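Local coordinates for protein Phenylalanine/tyrosine ammonia-lyase (Rhodosporidium toruloides, PDB 1Y2M) that catalyses the non-oxidative deamination of L-phenylalanine to trans-cinnamate and of L-tyrosine to p-coumarate, working as a homotetramer, at residues Asn158-Met169 / Phe194-Leu205; Ala224-Val235 / Ile243-Ala251. One frame throughout, in Å; residues are numbered along the deposited sequence.

Overall arrangement
Contact 1 precedes contact 2 in the chain, and their centres lie about 12 Å apart in the same half of the subunit. Helix 215-225 connects them in sequence, while a small antiparallel sheet connects them in space: strand 200-201 of contact 1 neighbours strand 232-237, which in turn pairs with strand 240-245 in contact 2. Two backbone approaches give the evidence, Thr200 O to His234 N at 2.7 Å and Ile202 N to Lys232 O at 3.0 Å, both probable hydrogen bonds. In a largely helical lyase the sheet thus joins strand 200-201, against which helix 162-176 packs, to the hairpin, and both contacts also touch the second subunit.

Contact 1: residues Asn158-Met169 / Phe194-Leu205; sequences NSLPLEVVRGAM and FLNHGITPIVPL
Arg166 meets Leu195 and Thr200 through CB, CG and its guanidinium. Its CB rests 3.9 Å from CD2 of Leu195, and its CG passes Thr200 OG1 at the same distance. A bend at chi3 (54°) then turns the guanidinium toward the end of helix 185-197. There NH1 donates to Leu195 O at 2.8 Å, nearly straight (168°), in the carbonyl plane and on a lone pair, while Leu195 CD2 lies over one guanidinium face. Water 2 takes a second bond from NH1 and also joins Thr200 OG1; NH2 donates to water 3 and also to Ala75 O, and the water in turn donates to Asn196 OD1. The group's rotation is therefore fixed from several directions.

Leu195 O also accepts from Gly198 N within the Schellman motif, so two donors share this carbonyl. Deeper in, the selenomethionine Met169 sets its CE 3.6 Å from Ile199 O and packs against Pro201 CD. Thr200 puts CG2 3.5 Å from Val165 CB, and Val165 CG2 meets Val203 CG2 at 4.0 Å.

Ahead of Pro161, the N-cap residue, the backbones take over: Leu160 N donates to Val203 O (2.8 Å, 163°), and Leu205 N to Asn158 O. Water 1 bridges Leu160 O, Pro201 O and Val203 N. Ser159 and Pro204 form a single beta bridge. The whole is a helix-strand junction of the PAL/histidase fold, in which a Schellman-ended helix turns into an edge strand that runs past the start of helix 162-176.

Contact 2: residues Ala224-Val235 / Ile243-Ala251; sequences AISGHPDSKVHV and ILYAREAMA
A beta hairpin, strands 232-237 and 240-245, forms this contact together with the helix that follows it. Val233 and Leu244 are an antiparallel hydrogen-bonded pair in it: Val233 N donates to Leu244 O at 2.8 Å and Leu244 N to Val233 O at 3.0 Å, each at 159°. Beyond it, Ser231 O accepts from Ala246 N, 2.8 Å away.

Tyr245 is the N-cap of helix 246-252, and its N donates to Glu248 OE1. The Lys232 chain runs alongside the Tyr245 ring in the same direction; a bend at chi2 (-87°) brings NZ to the phenol, where its 2.8 Å bond to OH is weak. Nearby Asp230 OD2 is held by Ser693 and Thr690 of the second subunit.

One turn into the helix, Ala249 presses its CB against Val233 CG2 at only 3.3 Å, closer than carbons normally pack. Ala246 CB lies 3.4 Å from Ala224 O. Arg247, extended from CG to NE, donates through NE to Gly227 O (2.9 Å), in the carbonyl plane and on a lone pair. Gly227 ends helix 215-225 in a Schellman motif, and CE of the selenomethionine Met250 lies 3.5 Å from its CA, while water 4 joins His228 O to Arg247 N.

Contact 1: residues Asn158-Met169 / Phe194-Leu205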
loop_
_atom_site.group_PDB
_atom_site.type_symbol
_atom_site.label_atom_id
_atom_site.label_comp_id
_atom_site.label_asym_id
_atom_site.label_seq_id
_atom_site.Cartn_x
_atom_site.Cartn_y
_atom_site.Cartn_z
ATOM N N ASN B 158 17.398 18.407 1.339
ATOM C CA ASN B 158 17.084 18.213 -0.101
ATOM C C ASN B 158 18.263 17.795 -0.982
ATOM O O ASN B 158 18.168 17.904 -2.201
ATOM C CB ASN B 158 16.452 19.479 -0.671
ATOM C CG ASN B 158 15.003 19.606 -0.281
ATOM O OD1 ASN B 158 14.361 18.571 -0.088
ATOM N ND2 ASN B 158 14.470 20.828 -0.196
ATOM N N SER B 159 19.346 17.358 -0.351
ATOM C CA SER B 159 20.511 16.844 -1.089
ATOM C C SER B 159 20.812 15.416 -0.747
ATOM O O SER B 159 20.447 14.919 0.317
ATOM C CB SER B 159 21.742 17.678 -0.769
ATOM O OG SER B 159 22.199 17.448 0.554
ATOM N N LEU B 160 21.429 14.734 -1.689
ATOM C CA LEU B 160 21.768 13.339 -1.505
ATOM C C LEU B 160 22.885 13.252 -0.459
ATOM O O LEU B 160 23.832 14.076 -0.417
ATOM C CB LEU B 160 22.269 12.666 -2.773
ATOM C CG LEU B 160 21.310 12.144 -3.819
ATOM C CD1 LEU B 160 22.147 11.694 -5.029
ATOM C CD2 LEU B 160 20.435 11.028 -3.262
ATOM N N PRO B 161 22.819 12.216 0.399
ATOM C CA PRO B 161 23.908 12.018 1.326
ATOM C C PRO B 161 25.277 11.926 0.645
ATOM O O PRO B 161 25.400 11.302 -0.421
ATOM C CB PRO B 161 23.574 10.681 1.983
ATOM C CG PRO B 161 22.060 10.609 1.887
ATOM C CD PRO B 161 21.741 11.232 0.598
ATOM N N LEU B 162 26.281 12.467 1.312
ATOM C CA LEU B 162 27.627 12.529 0.731
ATOM C C LEU B 162 28.104 11.078 0.391
ATOM O O LEU B 162 28.717 10.825 -0.655
ATOM C CB LEU B 162 28.618 13.259 1.657
ATOM C CG LEU B 162 28.187 14.714 1.934
ATOM C CD1 LEU B 162 29.209 15.261 2.928
ATOM C CD2 LEU B 162 28.116 15.510 0.677
ATOM N N GLU B 163 27.828 10.120 1.275
ATOM C CA GLU B 163 28.295 8.743 1.048
ATOM C C GLU B 163 27.686 8.149 -0.230
ATOM O O GLU B 163 28.322 7.355 -0.937
ATOM C CB GLU B 163 28.017 7.806 2.254
ATOM C CG GLU B 163 26.577 7.634 2.628
ATOM C CD GLU B 163 26.310 6.620 3.756
ATOM O OE1 GLU B 163 27.148 6.527 4.650
ATOM O OE2 GLU B 163 25.285 5.880 3.746
ATOM N N VAL B 164 26.438 8.509 -0.526
ATOM C CA VAL B 164 25.789 7.965 -1.685
ATOM C C VAL B 164 26.475 8.492 -2.921
ATOM O O VAL B 164 26.752 7.762 -3.874
ATOM C CB VAL B 164 24.299 8.329 -1.672
ATOM C CG1 VAL B 164 23.649 8.059 -3.028
ATOM C CG2 VAL B 164 23.607 7.497 -0.568
ATOM N N VAL B 165 26.753 9.784 -2.894
ATOM C CA VAL B 165 27.479 10.433 -4.002
ATOM C C VAL B 165 28.856 9.830 -4.243
ATOM O O VAL B 165 29.222 9.524 -5.386
ATOM C CB VAL B 165 27.553 11.967 -3.866
ATOM C CG1 VAL B 165 28.325 12.564 -5.058
ATOM C CG2 VAL B 165 26.144 12.546 -3.751
ATOM N N ARG B 166 29.603 9.592 -3.162
ATOM C CA ARG B 166 30.909 8.945 -3.295
ATOM C C ARG B 166 30.782 7.536 -3.878
ATOM O O ARG B 166 31.544 7.160 -4.772
ATOM C CB ARG B 166 31.588 8.830 -1.929
ATOM C CG ARG B 166 32.195 10.205 -1.471
ATOM C CD ARG B 166 32.993 10.080 -0.217
ATOM N NE ARG B 166 34.043 9.057 -0.283
ATOM C CZ ARG B 166 35.284 9.276 -0.716
ATOM N NH1 ARG B 166 35.653 10.469 -1.177
ATOM N NH2 ARG B 166 36.182 8.296 -0.747
ATOM N N GLY B 167 29.823 6.750 -3.372
ATOM C CA GLY B 167 29.616 5.411 -3.905
ATOM C C GLY B 167 29.251 5.465 -5.392
ATOM O O GLY B 167 29.699 4.640 -6.177
ATOM N N ALA B 168 28.494 6.505 -5.781
ATOM C CA ALA B 168 28.060 6.663 -7.160
ATOM C C ALA B 168 29.217 6.974 -8.068
ATOM O O ALA B 168 29.340 6.435 -9.160
ATOM C CB ALA B 168 27.036 7.771 -7.263
HETATM N N MSE B 169 30.108 7.834 -7.605
HETATM C CA MSE B 169 31.301 8.160 -8.404
HETATM C C MSE B 169 32.174 6.939 -8.599
HETATM O O MSE B 169 32.744 6.765 -9.682
HETATM C CB MSE B 169 32.092 9.319 -7.822
HETATM C CG MSE B 169 31.254 10.558 -7.825
HETATM SE SE MSE B 169 32.391 12.177 -7.460
HETATM C CE MSE B 169 32.581 11.990 -5.453
ATOM N N PHE B 194 38.321 13.607 -7.480
ATOM C CA PHE B 194 37.299 14.072 -6.543
ATOM C C PHE B 194 37.205 13.155 -5.348
ATOM O O PHE B 194 37.186 13.601 -4.190
ATOM C CB PHE B 194 35.932 14.202 -7.197
ATOM C CG PHE B 194 35.689 15.535 -7.849
ATOM C CD1 PHE B 194 36.707 16.254 -8.435
ATOM C CD2 PHE B 194 34.419 16.044 -7.885
ATOM C CE1 PHE B 194 36.421 17.483 -9.031
ATOM C CE2 PHE B 194 34.137 17.234 -8.469
ATOM C CZ PHE B 194 35.131 17.959 -9.033
ATOM N N LEU B 195 37.132 11.848 -5.593
ATOM C CA LEU B 195 37.083 10.917 -4.476
ATOM C C LEU B 195 38.286 11.076 -3.534
ATOM O O LEU B 195 38.129 11.115 -2.330
ATOM C CB LEU B 195 36.997 9.443 -4.968
ATOM C CG LEU B 195 35.608 9.059 -5.555
ATOM C CD1 LEU B 195 35.720 7.826 -6.437
ATOM C CD2 LEU B 195 34.595 8.830 -4.461
ATOM N N ASN B 196 39.471 11.117 -4.104
ATOM C CA ASN B 196 40.695 11.001 -3.319
ATOM C C ASN B 196 41.024 12.285 -2.604
ATOM O O ASN B 196 41.778 12.263 -1.654
ATOM C CB ASN B 196 41.843 10.512 -4.177
ATOM C CG ASN B 196 41.591 9.116 -4.719
ATOM O OD1 ASN B 196 40.856 8.343 -4.113
ATOM N ND2 ASN B 196 42.205 8.789 -5.851
ATOM N N HIS B 197 40.458 13.384 -3.081
ATOM C CA HIS B 197 40.598 14.691 -2.417
ATOM C C HIS B 197 39.340 15.073 -1.609
ATOM O O HIS B 197 39.281 16.165 -1.060
ATOM C CB HIS B 197 40.901 15.778 -3.446
ATOM C CG HIS B 197 42.249 15.640 -4.085
ATOM N ND1 HIS B 197 43.415 15.768 -3.369
ATOM C CD2 HIS B 197 42.616 15.331 -5.349
ATOM C CE1 HIS B 197 44.447 15.578 -4.179
ATOM N NE2 HIS B 197 43.990 15.305 -5.385
ATOM N N GLY B 198 38.362 14.175 -1.487
ATOM C CA GLY B 198 37.202 14.424 -0.673
ATOM C C GLY B 198 36.345 15.574 -1.158
ATOM O O GLY B 198 35.760 16.334 -0.334
ATOM N N ILE B 199 36.239 15.696 -2.475
ATOM C CA ILE B 199 35.329 16.689 -3.109
ATOM C C ILE B 199 34.070 15.928 -3.500
ATOM O O ILE B 199 34.155 14.987 -4.273
ATOM C CB ILE B 199 35.959 17.295 -4.351
ATOM C CG1 ILE B 199 37.269 18.005 -4.003
ATOM C CG2 ILE B 199 34.950 18.262 -4.976
ATOM C CD1 ILE B 199 38.051 18.404 -5.211
ATOM N N THR B 200 32.920 16.286 -2.937
ATOM C CA THR B 200 31.686 15.537 -3.147
ATOM C C THR B 200 30.615 16.507 -3.639
ATOM O O THR B 200 30.264 17.480 -2.952
ATOM C CB THR B 200 31.163 14.841 -1.867
ATOM O OG1 THR B 200 32.186 14.080 -1.223
ATOM C CG2 THR B 200 30.043 13.889 -2.221
ATOM N N PRO B 201 30.179 16.296 -4.896
ATOM C CA PRO B 201 29.155 17.141 -5.452
ATOM C C PRO B 201 27.900 17.203 -4.606
ATOM O O PRO B 201 27.478 16.203 -4.046
ATOM C CB PRO B 201 28.883 16.509 -6.805
ATOM C CG PRO B 201 30.180 15.896 -7.213
ATOM C CD PRO B 201 30.721 15.353 -5.897
ATOM N N ILE B 202 27.306 18.379 -4.565
ATOM C CA ILE B 202 26.036 18.577 -3.909
ATOM C C ILE B 202 24.973 18.275 -4.969
ATOM O O ILE B 202 24.930 18.930 -6.030
ATOM C CB ILE B 202 25.905 20.028 -3.385
ATOM C CG1 ILE B 202 26.910 20.277 -2.291
ATOM C CG2 ILE B 202 24.490 20.324 -2.915
ATOM C CD1 ILE B 202 26.791 19.394 -1.090
ATOM N N VAL B 203 24.146 17.267 -4.715
ATOM C CA VAL B 203 23.237 16.771 -5.723
ATOM C C VAL B 203 21.841 16.738 -5.109
ATOM O O VAL B 203 21.686 16.343 -3.974
ATOM C CB VAL B 203 23.670 15.317 -6.100
ATOM C CG1 VAL B 203 22.745 14.679 -7.146
ATOM C CG2 VAL B 203 25.126 15.248 -6.550
ATOM N N PRO B 204 20.829 17.170 -5.856
ATOM C CA PRO B 204 19.462 17.085 -5.315
ATOM C C PRO B 204 19.066 15.654 -4.932
ATOM O O PRO B 204 19.410 14.704 -5.608
ATOM C CB PRO B 204 18.591 17.563 -6.504
ATOM C CG PRO B 204 19.521 18.434 -7.306
ATOM C CD PRO B 204 20.864 17.745 -7.212
ATOM N N LEU B 205 18.250 15.542 -3.894
ATOM C CA LEU B 205 17.764 14.257 -3.378
ATOM C C LEU B 205 16.813 13.650 -4.379
ATOM O O LEU B 205 16.784 12.432 -4.618
ATOM C CB LEU B 205 16.982 14.480 -2.094
ATOM C CG LEU B 205 16.403 13.243 -1.414
ATOM C CD1 LEU B 205 17.476 12.240 -1.112
ATOM C CD2 LEU B 205 15.719 13.636 -0.161
HETATM O O HOH W 1 24.897 15.750 -2.374
HETATM O O HOH W 2 34.363 12.763 -2.308
HETATM O O HOH W 3 38.768 7.998 -2.225
#

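Contact 2: residues Ala224-Val235 / Ile243-Ala251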
loop_
_atom_site.group_PDB
_atom_site.type_symbol
_atom_site.label_atom_id
_atom_site.label_comp_id
_atom_site.label_asym_id
_atom_site.label_seq_id
_atom_site.Cartn_x
_atom_site.Cartn_y
_atom_site.Cartn_z
ATOM N N ALA B 224 29.966 19.054 -12.046
ATOM C CA ALA B 224 30.973 19.360 -11.072
ATOM C C ALA B 224 32.382 19.120 -11.645
ATOM O O ALA B 224 33.214 20.046 -11.588
ATOM C CB ALA B 224 30.753 18.608 -9.798
ATOM N N ILE B 225 32.672 17.933 -12.174
ATOM C CA ILE B 225 34.006 17.691 -12.713
ATOM C C ILE B 225 34.341 18.575 -13.923
ATOM O O ILE B 225 35.513 18.784 -14.255
ATOM C CB ILE B 225 34.274 16.189 -13.038
ATOM C CG1 ILE B 225 33.302 15.638 -14.093
ATOM C CG2 ILE B 225 34.215 15.395 -11.786
ATOM C CD1 ILE B 225 33.759 14.304 -14.680
ATOM N N SER B 226 33.304 19.046 -14.616
ATOM C CA SER B 226 33.504 19.915 -15.754
ATOM C C SER B 226 33.464 21.417 -15.379
ATOM O O SER B 226 33.630 22.286 -16.238
ATOM C CB SER B 226 32.503 19.542 -16.862
ATOM O OG SER B 226 31.226 19.825 -16.460
ATOM N N GLY B 227 33.279 21.730 -14.104
ATOM C CA GLY B 227 33.380 23.107 -13.653
ATOM C C GLY B 227 32.240 24.008 -14.125
ATOM O O GLY B 227 32.462 25.195 -14.365
ATOM N N HIS B 228 31.033 23.442 -14.256
ATOM C CA HIS B 228 29.838 24.262 -14.552
ATOM C C HIS B 228 29.824 25.439 -13.577
ATOM O O HIS B 228 30.091 25.267 -12.405
ATOM C CB HIS B 228 28.567 23.452 -14.359
ATOM C CG HIS B 228 27.334 24.117 -14.888
ATOM N ND1 HIS B 228 26.734 25.190 -14.263
ATOM C CD2 HIS B 228 26.545 23.803 -15.944
ATOM C CE1 HIS B 228 25.646 25.529 -14.934
ATOM N NE2 HIS B 228 25.508 24.711 -15.958
ATOM N N PRO B 229 29.529 26.651 -14.061
ATOM C CA PRO B 229 29.537 27.821 -13.160
ATOM C C PRO B 229 28.595 27.824 -11.963
ATOM O O PRO B 229 28.801 28.597 -11.012
ATOM C CB PRO B 229 29.131 28.979 -14.068
ATOM C CG PRO B 229 29.277 28.496 -15.453
ATOM C CD PRO B 229 29.216 27.005 -15.453
ATOM N N ASP B 230 27.561 26.998 -12.015
ATOM C CA ASP B 230 26.539 26.915 -10.955
ATOM C C ASP B 230 26.595 25.587 -10.243
ATOM O O ASP B 230 25.663 25.225 -9.545
ATOM C CB ASP B 230 25.132 27.123 -11.570
ATOM C CG ASP B 230 24.077 27.416 -10.542
ATOM O OD1 ASP B 230 24.410 27.933 -9.455
ATOM O OD2 ASP B 230 22.894 27.123 -10.807
ATOM N N SER B 231 27.685 24.851 -10.395
ATOM C CA SER B 231 27.872 23.591 -9.686
ATOM C C SER B 231 28.541 23.801 -8.317
ATOM O O SER B 231 29.545 24.511 -8.211
ATOM C CB SER B 231 28.680 22.622 -10.564
ATOM O OG SER B 231 29.238 21.595 -9.787
ATOM N N LYS B 232 27.954 23.194 -7.278
ATOM C CA LYS B 232 28.466 23.288 -5.898
ATOM C C LYS B 232 28.994 21.941 -5.431
ATOM O O LYS B 232 28.454 20.893 -5.780
ATOM C CB LYS B 232 27.382 23.807 -4.934
ATOM C CG LYS B 232 26.317 24.736 -5.561
ATOM C CD LYS B 232 26.654 26.184 -5.597
ATOM C CE LYS B 232 25.397 26.987 -6.062
ATOM N NZ LYS B 232 25.475 28.486 -5.751
ATOM N N VAL B 233 30.041 21.973 -4.604
ATOM C CA VAL B 233 30.634 20.759 -4.066
ATOM C C VAL B 233 30.955 20.952 -2.607
ATOM O O VAL B 233 31.118 22.069 -2.148
ATOM C CB VAL B 233 31.926 20.361 -4.857
ATOM C CG1 VAL B 233 31.593 20.163 -6.333
ATOM C CG2 VAL B 233 33.011 21.438 -4.648
ATOM N N HIS B 234 31.009 19.846 -1.873
ATOM C CA HIS B 234 31.326 19.828 -0.457
ATOM C C HIS B 234 32.800 19.371 -0.327
ATOM O O HIS B 234 33.225 18.431 -0.997
ATOM C CB HIS B 234 30.402 18.865 0.250
ATOM C CG HIS B 234 30.767 18.596 1.670
ATOM N ND1 HIS B 234 31.799 17.757 2.025
ATOM C CD2 HIS B 234 30.164 18.968 2.814
ATOM C CE1 HIS B 234 31.864 17.686 3.348
ATOM N NE2 HIS B 234 30.866 18.400 3.851
ATOM N N VAL B 235 33.563 20.074 0.491
ATOM C CA VAL B 235 34.929 19.745 0.854
ATOM C C VAL B 235 35.135 20.055 2.322
ATOM O O VAL B 235 34.481 20.935 2.883
ATOM C CB VAL B 235 35.965 20.557 0.056
ATOM C CG1 VAL B 235 35.771 20.310 -1.423
ATOM C CG2 VAL B 235 35.895 22.086 0.377
ATOM N N ILE B 243 30.897 24.435 1.442
ATOM C CA ILE B 243 30.290 24.241 0.129
ATOM C C ILE B 243 30.752 25.358 -0.764
ATOM O O ILE B 243 30.515 26.518 -0.489
ATOM C CB ILE B 243 28.742 24.174 0.172
ATOM C CG1 ILE B 243 28.291 22.929 0.963
ATOM C CG2 ILE B 243 28.150 24.037 -1.260
ATOM C CD1 ILE B 243 26.807 22.923 1.355
ATOM N N LEU B 244 31.457 25.001 -1.831
ATOM C CA LEU B 244 32.067 25.922 -2.743
ATOM C C LEU B 244 31.634 25.645 -4.192
ATOM O O LEU B 244 31.143 24.561 -4.530
ATOM C CB LEU B 244 33.588 25.728 -2.676
ATOM C CG LEU B 244 34.295 25.801 -1.340
ATOM C CD1 LEU B 244 35.748 25.447 -1.491
ATOM C CD2 LEU B 244 34.140 27.193 -0.741
ATOM N N TYR B 245 31.800 26.623 -5.051
ATOM C CA TYR B 245 31.656 26.345 -6.462
ATOM C C TYR B 245 32.697 25.319 -6.869
ATOM O O TYR B 245 33.823 25.282 -6.326
ATOM C CB TYR B 245 31.751 27.607 -7.299
ATOM C CG TYR B 245 30.508 28.420 -7.153
ATOM C CD1 TYR B 245 29.353 28.097 -7.877
ATOM C CD2 TYR B 245 30.465 29.499 -6.265
ATOM C CE1 TYR B 245 28.152 28.844 -7.683
ATOM C CE2 TYR B 245 29.304 30.241 -6.081
ATOM C CZ TYR B 245 28.166 29.930 -6.798
ATOM O OH TYR B 245 27.008 30.691 -6.626
ATOM N N ALA B 246 32.325 24.473 -7.831
ATOM C CA ALA B 246 33.209 23.378 -8.255
ATOM C C ALA B 246 34.579 23.895 -8.664
ATOM O O ALA B 246 35.583 23.307 -8.274
ATOM C CB ALA B 246 32.622 22.587 -9.368
ATOM N N ARG B 247 34.631 24.975 -9.449
ATOM C CA ARG B 247 35.960 25.520 -9.848
ATOM C C ARG B 247 36.815 26.009 -8.693
ATOM O O ARG B 247 38.006 25.787 -8.674
ATOM C CB ARG B 247 35.799 26.608 -10.906
ATOM C CG ARG B 247 35.412 26.015 -12.239
ATOM C CD ARG B 247 35.328 27.059 -13.280
ATOM N NE ARG B 247 35.039 26.430 -14.557
ATOM C CZ ARG B 247 35.925 26.151 -15.502
ATOM N NH1 ARG B 247 37.202 26.525 -15.414
ATOM N NH2 ARG B 247 35.514 25.550 -16.599
ATOM N N GLU B 248 36.205 26.636 -7.692
ATOM C CA GLU B 248 36.932 27.023 -6.480
ATOM C C GLU B 248 37.521 25.798 -5.785
ATOM O O GLU B 248 38.710 25.807 -5.396
ATOM C CB GLU B 248 36.023 27.761 -5.511
ATOM C CG GLU B 248 35.490 29.034 -6.060
ATOM C CD GLU B 248 34.408 29.672 -5.181
ATOM O OE1 GLU B 248 33.679 28.997 -4.390
ATOM O OE2 GLU B 248 34.237 30.896 -5.349
ATOM N N ALA B 249 36.725 24.754 -5.626
ATOM C CA ALA B 249 37.216 23.566 -4.940
ATOM C C ALA B 249 38.356 22.942 -5.726
ATOM O O ALA B 249 39.384 22.558 -5.166
ATOM C CB ALA B 249 36.089 22.540 -4.721
HETATM N N MSE B 250 38.204 22.854 -7.040
HETATM C CA MSE B 250 39.226 22.242 -7.857
HETATM C C MSE B 250 40.533 23.005 -7.780
HETATM O O MSE B 250 41.622 22.407 -7.779
HETATM C CB MSE B 250 38.765 22.121 -9.288
HETATM C CG MSE B 250 37.768 20.977 -9.401
HETATM SE SE MSE B 250 37.294 20.518 -11.236
HETATM C CE MSE B 250 35.973 22.064 -11.480
ATOM N N ALA B 251 40.438 24.331 -7.684
ATOM C CA ALA B 251 41.639 25.183 -7.650
ATOM C C ALA B 251 42.419 24.956 -6.347
ATOM O O ALA B 251 43.652 24.986 -6.351
ATOM C CB ALA B 251 41.263 26.631 -7.779
HETATM O O HOH W 4 32.267 26.102 -10.769
#